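Long-range contacts in DUF1254 domain-containing protein (Vibrio parahaemolyticus, PDB 3U07), which is of unknown function but carries a signal sequence and both DUF1254 and DUF1214 family regions, consistent with a role outside the cytoplasm: residues I35-S39 with F298-Y303; E42-F46 with G305-L309; L58-Q62 with L85-D90; T113-G117 with D158-K163. The protein carries 2 engineered substitutions. All blocks are in the same frame, centred on the assembly; numbering follows the deposited sequence.

Contact 1 (I35-S39 with F298-Y303)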
loop_
_atom_site.group_PDB
_atom_site.type_symbol
_atom_site.label_atom_id
_atom_site.label_comp_id
_atom_site.label_asym_id
_atom_site.label_seq_id
_atom_site.Cartn_x
_atom_site.Cartn_y
_atom_site.Cartn_z
ATOM N N ILE A 35 -17.626 1.836 -11.623
ATOM C CA ILE A 35 -16.915 0.970 -10.690
ATOM C C ILE A 35 -15.563 0.537 -11.268
ATOM O O ILE A 35 -14.584 0.419 -10.529
ATOM C CB ILE A 35 -17.794 -0.241 -10.280
ATOM C CG1 ILE A 35 -18.904 0.246 -9.333
ATOM C CG2 ILE A 35 -16.949 -1.302 -9.568
ATOM C CD1 ILE A 35 -20.001 -0.771 -9.074
ATOM N N TYR A 36 -15.497 0.316 -12.579
ATOM C CA TYR A 36 -14.224 -0.036 -13.217
ATOM C C TYR A 36 -13.298 1.184 -13.137
ATOM O O TYR A 36 -12.117 1.069 -12.799
ATOM C CB TYR A 36 -14.427 -0.403 -14.694
ATOM C CG TYR A 36 -13.204 -0.141 -15.560
ATOM C CD1 TYR A 36 -12.121 -1.026 -15.576
ATOM C CD2 TYR A 36 -13.105 1.031 -16.310
ATOM C CE1 TYR A 36 -10.964 -0.743 -16.317
ATOM C CE2 TYR A 36 -11.955 1.324 -17.055
ATOM C CZ TYR A 36 -10.890 0.436 -17.051
ATOM O OH TYR A 36 -9.756 0.750 -17.770
ATOM N N GLY A 37 -13.854 2.359 -13.430
ATOM C CA GLY A 37 -13.065 3.583 -13.415
ATOM C C GLY A 37 -12.663 4.096 -12.047
ATOM O O GLY A 37 -11.669 4.820 -11.913
ATOM N N TYR A 38 -13.424 3.703 -11.030
ATOM C CA TYR A 38 -13.176 4.131 -9.652
ATOM C C TYR A 38 -11.722 4.035 -9.197
ATOM O O TYR A 38 -11.153 5.011 -8.703
ATOM C CB TYR A 38 -14.047 3.317 -8.689
ATOM C CG TYR A 38 -13.805 3.623 -7.227
ATOM C CD1 TYR A 38 -14.417 4.715 -6.607
ATOM C CD2 TYR A 38 -12.958 2.822 -6.464
ATOM C CE1 TYR A 38 -14.190 4.999 -5.256
ATOM C CE2 TYR A 38 -12.724 3.096 -5.117
ATOM C CZ TYR A 38 -13.340 4.184 -4.521
ATOM O OH TYR A 38 -13.107 4.448 -3.189
ATOM N N SER A 39 -11.122 2.861 -9.348
ATOM C CA SER A 39 -9.738 2.676 -8.914
ATOM C C SER A 39 -8.787 3.652 -9.604
ATOM O O SER A 39 -7.898 4.217 -8.972
ATOM C CB SER A 39 -9.290 1.231 -9.163
ATOM O OG SER A 39 -10.073 0.323 -8.407
ATOM N N PHE A 298 -12.394 -5.581 -6.652
ATOM C CA PHE A 298 -11.080 -4.973 -6.860
ATOM C C PHE A 298 -11.120 -3.536 -6.334
ATOM O O PHE A 298 -10.185 -3.065 -5.676
ATOM C CB PHE A 298 -10.727 -4.952 -8.352
ATOM C CG PHE A 298 -9.402 -4.301 -8.653
ATOM C CD1 PHE A 298 -8.210 -4.991 -8.451
ATOM C CD2 PHE A 298 -9.346 -2.990 -9.126
ATOM C CE1 PHE A 298 -6.981 -4.386 -8.712
ATOM C CE2 PHE A 298 -8.117 -2.373 -9.391
ATOM C CZ PHE A 298 -6.933 -3.076 -9.182
ATOM N N ALA A 299 -12.219 -2.849 -6.629
ATOM C CA ALA A 299 -12.418 -1.468 -6.201
ATOM C C ALA A 299 -12.383 -1.309 -4.678
ATOM O O ALA A 299 -11.962 -0.266 -4.171
ATOM C CB ALA A 299 -13.750 -0.942 -6.748
ATOM N N GLU A 300 -12.832 -2.326 -3.942
ATOM C CA GLU A 300 -12.817 -2.223 -2.482
ATOM C C GLU A 300 -11.377 -2.150 -1.975
ATOM O O GLU A 300 -11.121 -1.705 -0.851
ATOM C CB GLU A 300 -13.546 -3.415 -1.836
ATOM C CG GLU A 300 -15.071 -3.460 -2.061
ATOM C CD GLU A 300 -15.826 -2.291 -1.418
ATOM O OE1 GLU A 300 -15.257 -1.595 -0.552
ATOM O OE2 GLU A 300 -17.005 -2.080 -1.774
ATOM N N GLY A 301 -10.433 -2.587 -2.804
ATOM C CA GLY A 301 -9.035 -2.530 -2.412
ATOM C C GLY A 301 -8.647 -1.082 -2.190
ATOM O O GLY A 301 -7.925 -0.755 -1.248
ATOM N N THR A 302 -9.137 -0.209 -3.066
ATOM C CA THR A 302 -8.861 1.219 -2.973
ATOM C C THR A 302 -9.726 1.852 -1.874
ATOM O O THR A 302 -9.267 2.706 -1.109
ATOM C CB THR A 302 -9.172 1.936 -4.318
ATOM O OG1 THR A 302 -8.146 1.640 -5.274
ATOM C CG2 THR A 302 -9.257 3.443 -4.118
ATOM N N TYR A 303 -10.982 1.425 -1.811
ATOM C CA TYR A 303 -11.917 1.953 -0.830
ATOM C C TYR A 303 -11.499 1.676 0.599
ATOM O O TYR A 303 -11.528 2.566 1.450
ATOM C CB TYR A 303 -13.309 1.366 -1.063
ATOM C CG TYR A 303 -14.370 1.977 -0.176
ATOM C CD1 TYR A 303 -14.849 3.262 -0.415
ATOM C CD2 TYR A 303 -14.886 1.275 0.911
ATOM C CE1 TYR A 303 -15.818 3.831 0.401
ATOM C CE2 TYR A 303 -15.854 1.839 1.738
ATOM C CZ TYR A 303 -16.316 3.112 1.475
ATOM O OH TYR A 303 -17.280 3.669 2.274
HETATM O O HOH W 1 -6.932 3.755 -6.369
HETATM O O HOH W 2 -8.741 -0.839 -6.262
#
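Tyr-38 packs on Ala-299 at the centre of the apolar part of this buried contact, where the 35-39 and 298-303 segments of helices 26-52 and 295-305 cross at 40°. The small Ala-299 lets the backbones draw close, its CA lying 5.6 Å from Ser-39 CA. With CG anti to the backbone N (chi1 176°), the Tyr-38 ring extends across the second helix: CD2 lies 3.9 Å from Ala-299 CB, and CE2 meets Thr-302 CG2 at 3.6 Å. Tyr-38 OH sits at the edge of the Tyr-303 ring, in its plane and 3.5 Å from CD1. Met-267 and Leu-270 of helix 253-273 also pack on Tyr-38. Phe-298 turns CD2 and CE2 toward Ser-39 OG.

The polar part runs through water. Ser-39 OG and Thr-302 OG1, 3.9 Å apart, share one water, 2.8 Å from the former and 2.7 Å from the latter, which also donates to Phe-298 O. A second water links Thr-302 OG1 to Ser-39 O. Serine and threonine suit these places, each pairing a compact side chain with a hydroxyl. Hydrocarbon packing and bridging water thus join the helices, the water satisfying buried polar atoms where no direct hydrogen bond spans the gap.

Contact 2 (E42-F46 with G305-L309)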
loop_
_atom_site.group_PDB
_atom_site.type_symbol
_atom_site.label_atom_id
_atom_site.label_comp_id
_atom_site.label_asym_id
_atom_site.label_seq_id
_atom_site.Cartn_x
_atom_site.Cartn_y
_atom_site.Cartn_z
ATOM N N GLU A 42 -9.648 7.384 -8.337
ATOM C CA GLU A 42 -9.147 7.679 -7.000
ATOM C C GLU A 42 -7.622 7.750 -6.963
ATOM O O GLU A 42 -7.052 8.539 -6.211
ATOM C CB GLU A 42 -9.676 6.648 -5.998
ATOM C CG GLU A 42 -11.205 6.659 -5.841
ATOM C CD GLU A 42 -11.745 8.007 -5.369
ATOM O OE1 GLU A 42 -11.226 8.536 -4.365
ATOM O OE2 GLU A 42 -12.689 8.536 -5.996
ATOM N N ALA A 43 -6.950 6.939 -7.775
ATOM C CA ALA A 43 -5.489 6.980 -7.808
ATOM C C ALA A 43 -5.084 8.346 -8.371
ATOM O O ALA A 43 -4.166 8.992 -7.868
ATOM C CB ALA A 43 -4.943 5.864 -8.688
ATOM N N TYR A 44 -5.780 8.785 -9.417
ATOM C CA TYR A 44 -5.487 10.085 -10.007
ATOM C C TYR A 44 -5.707 11.203 -8.982
ATOM O O TYR A 44 -4.835 12.048 -8.792
ATOM C CB TYR A 44 -6.369 10.366 -11.227
ATOM C CG TYR A 44 -6.088 11.737 -11.811
ATOM C CD1 TYR A 44 -4.853 12.022 -12.392
ATOM C CD2 TYR A 44 -7.022 12.771 -11.712
ATOM C CE1 TYR A 44 -4.549 13.298 -12.856
ATOM C CE2 TYR A 44 -6.727 14.055 -12.172
ATOM C CZ TYR A 44 -5.486 14.309 -12.743
ATOM O OH TYR A 44 -5.168 15.569 -13.188
ATOM N N LYS A 45 -6.870 11.209 -8.332
ATOM C CA LYS A 45 -7.169 12.241 -7.337
ATOM C C LYS A 45 -6.069 12.295 -6.291
ATOM O O LYS A 45 -5.625 13.374 -5.892
ATOM C CB LYS A 45 -8.511 11.970 -6.643
ATOM C CG LYS A 45 -9.751 12.134 -7.511
ATOM C CD LYS A 45 -11.005 11.844 -6.683
ATOM C CE LYS A 45 -12.266 11.800 -7.532
ATOM N NZ LYS A 45 -13.443 11.358 -6.728
ATOM N N PHE A 46 -5.629 11.124 -5.842
ATOM C CA PHE A 46 -4.575 11.067 -4.838
ATOM C C PHE A 46 -3.288 11.674 -5.395
ATOM O O PHE A 46 -2.603 12.421 -4.710
ATOM C CB PHE A 46 -4.313 9.624 -4.410
ATOM C CG PHE A 46 -3.262 9.498 -3.343
ATOM C CD1 PHE A 46 -3.615 9.487 -1.996
ATOM C CD2 PHE A 46 -1.916 9.424 -3.684
ATOM C CE1 PHE A 46 -2.640 9.399 -1.005
ATOM C CE2 PHE A 46 -0.937 9.337 -2.702
ATOM C CZ PHE A 46 -1.298 9.327 -1.359
ATOM N N GLY A 305 -8.309 0.237 1.647
ATOM C CA GLY A 305 -6.916 0.580 1.953
ATOM C C GLY A 305 -5.960 0.900 0.812
ATOM O O GLY A 305 -4.908 0.267 0.633
ATOM N N GLN A 306 -6.300 1.960 0.093
ATOM C CA GLN A 306 -5.527 2.407 -1.052
ATOM C C GLN A 306 -4.017 2.344 -0.902
ATOM O O GLN A 306 -3.473 2.690 0.143
ATOM C CB GLN A 306 -5.962 3.821 -1.457
ATOM C CG GLN A 306 -5.451 4.264 -2.824
ATOM C CD GLN A 306 -5.826 5.703 -3.137
ATOM O OE1 GLN A 306 -5.728 6.575 -2.275
ATOM N NE2 GLN A 306 -6.247 5.962 -4.376
ATOM N N TRP A 307 -3.360 1.886 -1.964
ATOM C CA TRP A 307 -1.905 1.758 -2.014
ATOM C C TRP A 307 -1.359 0.643 -1.116
ATOM O O TRP A 307 -0.154 0.558 -0.883
ATOM C CB TRP A 307 -1.240 3.091 -1.642
ATOM C CG TRP A 307 -1.722 4.256 -2.460
ATOM C CD1 TRP A 307 -2.227 5.438 -1.989
ATOM C CD2 TRP A 307 -1.763 4.348 -3.892
ATOM N NE1 TRP A 307 -2.575 6.260 -3.036
ATOM C CE2 TRP A 307 -2.294 5.619 -4.213
ATOM C CE3 TRP A 307 -1.383 3.488 -4.934
ATOM C CZ2 TRP A 307 -2.478 6.041 -5.535
ATOM C CZ3 TRP A 307 -1.564 3.912 -6.249
ATOM C CH2 TRP A 307 -2.099 5.181 -6.534
ATOM N N GLY A 308 -2.247 -0.216 -0.627
ATOM C CA GLY A 308 -1.816 -1.301 0.233
ATOM C C GLY A 308 -1.047 -2.405 -0.474
ATOM O O GLY A 308 -1.264 -2.693 -1.656
ATOM N N LEU A 309 -0.127 -3.014 0.265
ATOM C CA LEU A 309 0.690 -4.114 -0.241
ATOM C C LEU A 309 -0.140 -5.383 -0.382
ATOM O O LEU A 309 -1.116 -5.578 0.343
ATOM C CB LEU A 309 1.833 -4.419 0.732
ATOM C CG LEU A 309 3.128 -3.612 0.694
ATOM C CD1 LEU A 309 3.920 -3.865 1.964
ATOM C CD2 LEU A 309 3.948 -4.016 -0.532
#
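Trp-307 meets Phe-46 in an edge-to-face (T-shaped) pair: the edge of the indole five-membered ring is directed at the phenyl face, with planes at 63° and centroids 4.3 Å apart. Trp-307 NE1 stands over the centre of the Phe-46 ring, 3.2 Å above its plane, setting a polar N-H edge against the electron-rich face. With CG anti to the backbone N (chi1 -178°), the Phe-46 ring reaches out toward residues 305-308. At the six-membered end of the indole, Trp-307 CH2 packs 3.6 Å from Ala-43 CB, where a methyl side chain lets the wide ring approach the helix. Residues 305-308 form a type II beta turn beyond helix 295-305, and its two central residues, Gln-306 and Trp-307, send their side chains to helix 26-52. Gln-306 is extended, its CG lying over one face of the indole. The two ends of its amide meet different residues of the helix: NE2 makes a weak 3.3 Å hydrogen bond to Glu-42 O, a carbonyl that also accepts from Phe-46 N, while OE1 lies 3.6 Å from Phe-46 CD1. Trp-307 N is also hydrogen-bonded to His-118 NE2, and the indole makes a cation-pi contact with Lys-163.

Contact 3 (L58-Q62 with L85-D90). Engineered in segment 58-62: Glu-60 (natural residue Arg).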
loop_
_atom_site.group_PDB
_atom_site.type_symbol
_atom_site.label_atom_id
_atom_site.label_comp_id
_atom_site.label_asym_id
_atom_site.label_seq_id
_atom_site.Cartn_x
_atom_site.Cartn_y
_atom_site.Cartn_z
ATOM N N LEU A 58 8.978 14.615 -10.341
ATOM C CA LEU A 58 8.827 13.201 -10.645
ATOM C C LEU A 58 10.204 12.541 -10.756
ATOM O O LEU A 58 11.212 13.217 -10.969
ATOM C CB LEU A 58 8.034 13.045 -11.945
ATOM C CG LEU A 58 6.669 13.750 -11.922
ATOM C CD1 LEU A 58 6.000 13.630 -13.281
ATOM C CD2 LEU A 58 5.784 13.143 -10.840
ATOM N N ASN A 59 10.244 11.223 -10.591
ATOM C CA ASN A 59 11.495 10.472 -10.667
ATOM C C ASN A 59 12.508 10.951 -9.634
ATOM O O ASN A 59 13.703 11.058 -9.913
ATOM C CB ASN A 59 12.092 10.553 -12.081
ATOM C CG ASN A 59 11.269 9.785 -13.103
ATOM O OD1 ASN A 59 10.737 8.715 -12.804
ATOM N ND2 ASN A 59 11.173 10.316 -14.317
ATOM N N GLU A 60 12.002 11.239 -8.438
ATOM C CA GLU A 60 12.812 11.684 -7.307
ATOM C C GLU A 60 12.085 11.289 -6.032
ATOM O O GLU A 60 10.855 11.278 -5.995
ATOM C CB GLU A 60 12.985 13.208 -7.304
ATOM C CG GLU A 60 13.995 13.760 -8.300
ATOM C CD GLU A 60 14.194 15.269 -8.160
ATOM O OE1 GLU A 60 14.004 15.792 -7.040
ATOM O OE2 GLU A 60 14.553 15.926 -9.162
ATOM N N PHE A 61 12.840 10.943 -4.995
ATOM C CA PHE A 61 12.250 10.600 -3.711
ATOM C C PHE A 61 11.819 11.941 -3.114
ATOM O O PHE A 61 12.562 12.920 -3.185
ATOM C CB PHE A 61 13.294 9.929 -2.815
ATOM C CG PHE A 61 13.769 8.598 -3.329
ATOM C CD1 PHE A 61 12.900 7.510 -3.394
ATOM C CD2 PHE A 61 15.082 8.433 -3.758
ATOM C CE1 PHE A 61 13.331 6.276 -3.879
ATOM C CE2 PHE A 61 15.524 7.201 -4.245
ATOM C CZ PHE A 61 14.645 6.121 -4.307
ATOM N N GLN A 62 10.617 11.996 -2.550
ATOM C CA GLN A 62 10.109 13.235 -1.963
ATOM C C GLN A 62 11.038 13.811 -0.901
ATOM O O GLN A 62 11.170 13.254 0.185
ATOM C CB GLN A 62 8.727 12.998 -1.362
ATOM C CG GLN A 62 7.600 13.079 -2.372
ATOM C CD GLN A 62 6.377 12.299 -1.936
ATOM O OE1 GLN A 62 6.064 12.229 -0.746
ATOM N NE2 GLN A 62 5.671 11.714 -2.901
ATOM N N LEU A 85 10.630 5.649 2.040
ATOM C CA LEU A 85 11.058 6.490 0.935
ATOM C C LEU A 85 9.870 6.480 -0.028
ATOM O O LEU A 85 9.305 5.420 -0.313
ATOM C CB LEU A 85 12.296 5.920 0.239
ATOM C CG LEU A 85 13.666 6.221 0.843
ATOM C CD1 LEU A 85 14.741 5.692 -0.095
ATOM C CD2 LEU A 85 13.837 7.723 1.043
HETATM N N MSE A 86 9.476 7.653 -0.511
HETATM C CA MSE A 86 8.345 7.748 -1.424
HETATM C C MSE A 86 8.652 8.617 -2.626
HETATM O O MSE A 86 9.515 9.494 -2.577
HETATM C CB MSE A 86 7.122 8.333 -0.717
HETATM C CG MSE A 86 6.564 7.492 0.412
HETATM SE SE MSE A 86 5.138 8.437 1.305
HETATM C CE MSE A 86 6.050 10.112 1.579
ATOM N N GLY A 87 7.923 8.369 -3.704
ATOM C CA GLY A 87 8.108 9.148 -4.904
ATOM C C GLY A 87 7.179 8.669 -5.993
ATOM O O GLY A 87 6.392 7.741 -5.797
ATOM N N TRP A 88 7.270 9.323 -7.143
ATOM C CA TRP A 88 6.472 8.971 -8.299
ATOM C C TRP A 88 7.408 8.860 -9.489
ATOM O O TRP A 88 8.189 9.768 -9.762
ATOM C CB TRP A 88 5.422 10.043 -8.582
ATOM C CG TRP A 88 4.339 10.116 -7.559
ATOM C CD1 TRP A 88 4.333 10.865 -6.418
ATOM C CD2 TRP A 88 3.099 9.401 -7.581
ATOM N NE1 TRP A 88 3.160 10.660 -5.726
ATOM C CE2 TRP A 88 2.387 9.764 -6.417
ATOM C CE3 TRP A 88 2.523 8.485 -8.471
ATOM C CZ2 TRP A 88 1.121 9.247 -6.122
ATOM C CZ3 TRP A 88 1.261 7.971 -8.178
ATOM C CH2 TRP A 88 0.577 8.354 -7.010
ATOM N N LEU A 89 7.334 7.733 -10.180
ATOM C CA LEU A 89 8.150 7.492 -11.357
ATOM C C LEU A 89 7.355 7.946 -12.571
ATOM O O LEU A 89 6.122 7.905 -12.564
ATOM C CB LEU A 89 8.444 5.993 -11.498
ATOM C CG LEU A 89 9.714 5.343 -10.944
ATOM C CD1 LEU A 89 10.228 6.065 -9.721
ATOM C CD2 LEU A 89 9.416 3.882 -10.658
ATOM N N ASP A 90 8.058 8.396 -13.602
ATOM C CA ASP A 90 7.410 8.791 -14.851
ATOM C C ASP A 90 8.282 8.178 -15.923
ATOM O O ASP A 90 9.420 8.601 -16.116
ATOM C CB ASP A 90 7.361 10.309 -15.022
ATOM C CG ASP A 90 6.865 10.722 -16.402
ATOM O OD1 ASP A 90 6.214 9.903 -17.087
ATOM O OD2 ASP A 90 7.117 11.873 -16.803
HETATM O O HOH W 3 8.561 11.762 -6.892
HETATM O O HOH W 4 10.643 10.069 0.695
HETATM O O HOH W 5 2.817 11.457 -3.089
#
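Residues 58-62 run antiparallel to strand 82-90, with Asn-59 beside Leu-89 and Phe-61 beside Gly-87, along the outermost strand of the four-stranded antiparallel sheet in the DUF1254 region. Two backbone bonds hold the loop: Asn-59 N gives to Trp-88 O at 2.7 Å, and Gln-62 N to Met-86 O at 2.7 Å. Between them the chains are joined through a water that donates to Glu-60 O and accepts from Trp-88 N at 2.8 Å. Gly-87, having no side chain, admits Glu-60 O to 3.6 Å from its CA. Glu-60 itself is an engineered residue, its CB pointing away from the strand.

Asn-59 has a left-handed backbone (phi 59°), which asparagine tolerates well, and its amide grips the backbone of Asp-90 at two points. Asn-59 OD1 accepts from Asp-90 N at 2.8 Å, the donor standing above the carbonyl plane, and ND2 gives to Asp-90 O at 3.0 Å, on a lone pair. The Asp-90 carboxylate turns instead to a salt bridge with Arg-205. Nearby, Leu-58 CD2 packs against Trp-88 CB. At the other end, Leu-85 CD1 makes a CH-pi contact 4.1 Å from the centroid of the Phe-61 ring, over its face. Gln-62 lies alongside Trp-88, and a water accepts from both Gln-62 NE2 and Trp-88 NE1, sitting in the indole plane 2.8 Å from NE1.

Contact 4 (T113-G117 with D158-K163)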
loop_
_atom_site.group_PDB
_atom_site.type_symbol
_atom_site.label_atom_id
_atom_site.label_comp_id
_atom_site.label_asym_id
_atom_site.label_seq_id
_atom_site.Cartn_x
_atom_site.Cartn_y
_atom_site.Cartn_z
ATOM N N THR A 113 5.987 -0.853 -5.955
ATOM C CA THR A 113 5.471 0.079 -6.949
ATOM C C THR A 113 4.096 -0.353 -7.416
ATOM O O THR A 113 3.806 -1.544 -7.498
ATOM C CB THR A 113 6.402 0.184 -8.196
ATOM O OG1 THR A 113 6.611 -1.121 -8.753
ATOM C CG2 THR A 113 7.753 0.794 -7.819
HETATM N N MSE A 114 3.251 0.628 -7.716
HETATM C CA MSE A 114 1.894 0.358 -8.183
HETATM C C MSE A 114 1.563 1.307 -9.319
HETATM O O MSE A 114 2.053 2.437 -9.350
HETATM C CB MSE A 114 0.892 0.549 -7.037
HETATM C CG MSE A 114 1.079 -0.457 -5.903
HETATM SE SE MSE A 114 -0.220 -0.241 -4.473
HETATM C CE MSE A 114 0.638 1.281 -3.656
ATOM N N ASP A 115 0.744 0.852 -10.258
ATOM C CA ASP A 115 0.379 1.707 -11.370
ATOM C C ASP A 115 -0.904 2.469 -11.074
ATOM O O ASP A 115 -1.537 2.266 -10.025
ATOM C CB ASP A 115 0.252 0.905 -12.675
ATOM C CG ASP A 115 -0.828 -0.167 -12.630
ATOM O OD1 ASP A 115 -1.881 0.043 -11.987
ATOM O OD2 ASP A 115 -0.626 -1.223 -13.272
HETATM N N MSE A 116 -1.275 3.349 -12.002
HETATM C CA MSE A 116 -2.462 4.185 -11.858
HETATM C C MSE A 116 -3.798 3.445 -11.935
HETATM O O MSE A 116 -4.856 4.066 -11.875
HETATM C CB MSE A 116 -2.415 5.306 -12.900
HETATM C CG MSE A 116 -1.223 6.236 -12.712
HETATM SE SE MSE A 116 -1.273 7.148 -10.992
HETATM C CE MSE A 116 -2.651 8.403 -11.476
ATOM N N GLY A 117 -3.752 2.127 -12.082
ATOM C CA GLY A 117 -4.988 1.366 -12.123
ATOM C C GLY A 117 -5.143 0.659 -10.787
ATOM O O GLY A 117 -6.044 -0.159 -10.587
ATOM N N ASP A 158 2.080 -0.447 -17.052
ATOM C CA ASP A 158 0.985 -0.062 -17.929
ATOM C C ASP A 158 0.523 1.380 -17.829
ATOM O O ASP A 158 -0.272 1.831 -18.654
ATOM C CB ASP A 158 -0.184 -1.026 -17.736
ATOM C CG ASP A 158 0.135 -2.422 -18.251
ATOM O OD1 ASP A 158 0.039 -3.380 -17.466
ATOM O OD2 ASP A 158 0.483 -2.561 -19.442
ATOM N N SER A 159 0.995 2.094 -16.810
ATOM C CA SER A 159 0.687 3.515 -16.672
ATOM C C SER A 159 2.064 4.183 -16.664
ATOM O O SER A 159 3.010 3.642 -16.089
ATOM C CB SER A 159 -0.073 3.824 -15.371
ATOM O OG SER A 159 0.732 3.632 -14.217
ATOM N N ASN A 160 2.201 5.334 -17.316
ATOM C CA ASN A 160 3.502 5.996 -17.349
ATOM C C ASN A 160 3.892 6.542 -15.988
ATOM O O ASN A 160 5.072 6.701 -15.693
ATOM C CB ASN A 160 3.524 7.105 -18.398
ATOM C CG ASN A 160 3.435 6.562 -19.810
ATOM O OD1 ASN A 160 3.959 5.486 -20.101
ATOM N ND2 ASN A 160 2.783 7.309 -20.699
ATOM N N LEU A 161 2.892 6.823 -15.159
ATOM C CA LEU A 161 3.139 7.313 -13.810
ATOM C C LEU A 161 2.965 6.117 -12.877
ATOM O O LEU A 161 1.966 5.397 -12.958
ATOM C CB LEU A 161 2.125 8.400 -13.434
ATOM C CG LEU A 161 2.127 9.698 -14.245
ATOM C CD1 LEU A 161 0.906 10.532 -13.867
ATOM C CD2 LEU A 161 3.413 10.475 -13.982
ATOM N N VAL A 162 3.940 5.881 -12.007
ATOM C CA VAL A 162 3.826 4.766 -11.079
ATOM C C VAL A 162 4.231 5.227 -9.684
ATOM O O VAL A 162 5.242 5.915 -9.509
ATOM C CB VAL A 162 4.702 3.546 -11.518
ATOM C CG1 VAL A 162 4.793 3.479 -13.037
ATOM C CG2 VAL A 162 6.065 3.625 -10.909
ATOM N N LYS A 163 3.431 4.866 -8.690
ATOM C CA LYS A 163 3.726 5.272 -7.322
ATOM C C LYS A 163 4.775 4.347 -6.719
ATOM O O LYS A 163 4.654 3.125 -6.786
ATOM C CB LYS A 163 2.439 5.270 -6.490
ATOM C CG LYS A 163 2.614 5.666 -5.018
ATOM C CD LYS A 163 1.262 5.975 -4.379
ATOM C CE LYS A 163 1.326 5.984 -2.853
ATOM N NZ LYS A 163 2.559 6.625 -2.312
HETATM O O HOH W 6 1.542 -1.638 -14.516
#
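The hydroxyl of Ser-159 does work usually left to a strand backbone: Ser-159 OG accepts from Met-116 N at 3.0 Å along an almost straight bond (168°). The same OG appears to donate to Leu-161 O, though the very short separation makes that length doubtful. Serine suits the spot because its short side chain, with OG between the backbone N and the carbonyl carbon (chi1 68°), can serve both neighbours. Regular pairing takes over beyond it. Met-114 and Lys-163 form an antiparallel hydrogen-bonded pair, Met-114 N giving to Lys-163 O at 3.0 Å and Lys-163 N to Met-114 O at 2.9 Å.

After Asp-115 the chain bends in an Asx turn, Asp-115 OD1 accepting from Gly-117 N at 2.8 Å from above the carboxylate plane. A water bridges Asp-115 OD2 to Asp-158 N. The Asp-158 carboxylate lies close by, and a salt bridge from Arg-287 to Asp-115 would probably ease the repulsion. Met-116, a selenomethionine, packs its CG 4.1 Å from Leu-161 CB, and its chain bends beyond that carbon. Strand 161-169 runs between strands 82-90 and 109-115; Met-228 of helix 228-231 packs on Asp-115 and Ser-159, while Lys-163 leans against Trp-88 of strand 82-90.

Overall arrangement
From the N terminus, helix 26-52 supplies the first segments of contacts 1 and 2. Contact 3 is the first to close, bringing the loop after this helix onto edge strand 82-90. Contact 4 follows in series, pairing strands 109-115 and 161-169 of the same sheet; Leu-89 N and Val-162 O, probably hydrogen-bonded, connect the two. Only with helix 295-305 does contact 1 close, and contact 2 closes just after it. These two long loops cross each other, and both enclose contacts 3 and 4. Contact 2, its centre about 9 Å from that of contact 1 and 11 Å from that of contact 4, touches all three others, linking the helices to the sheet.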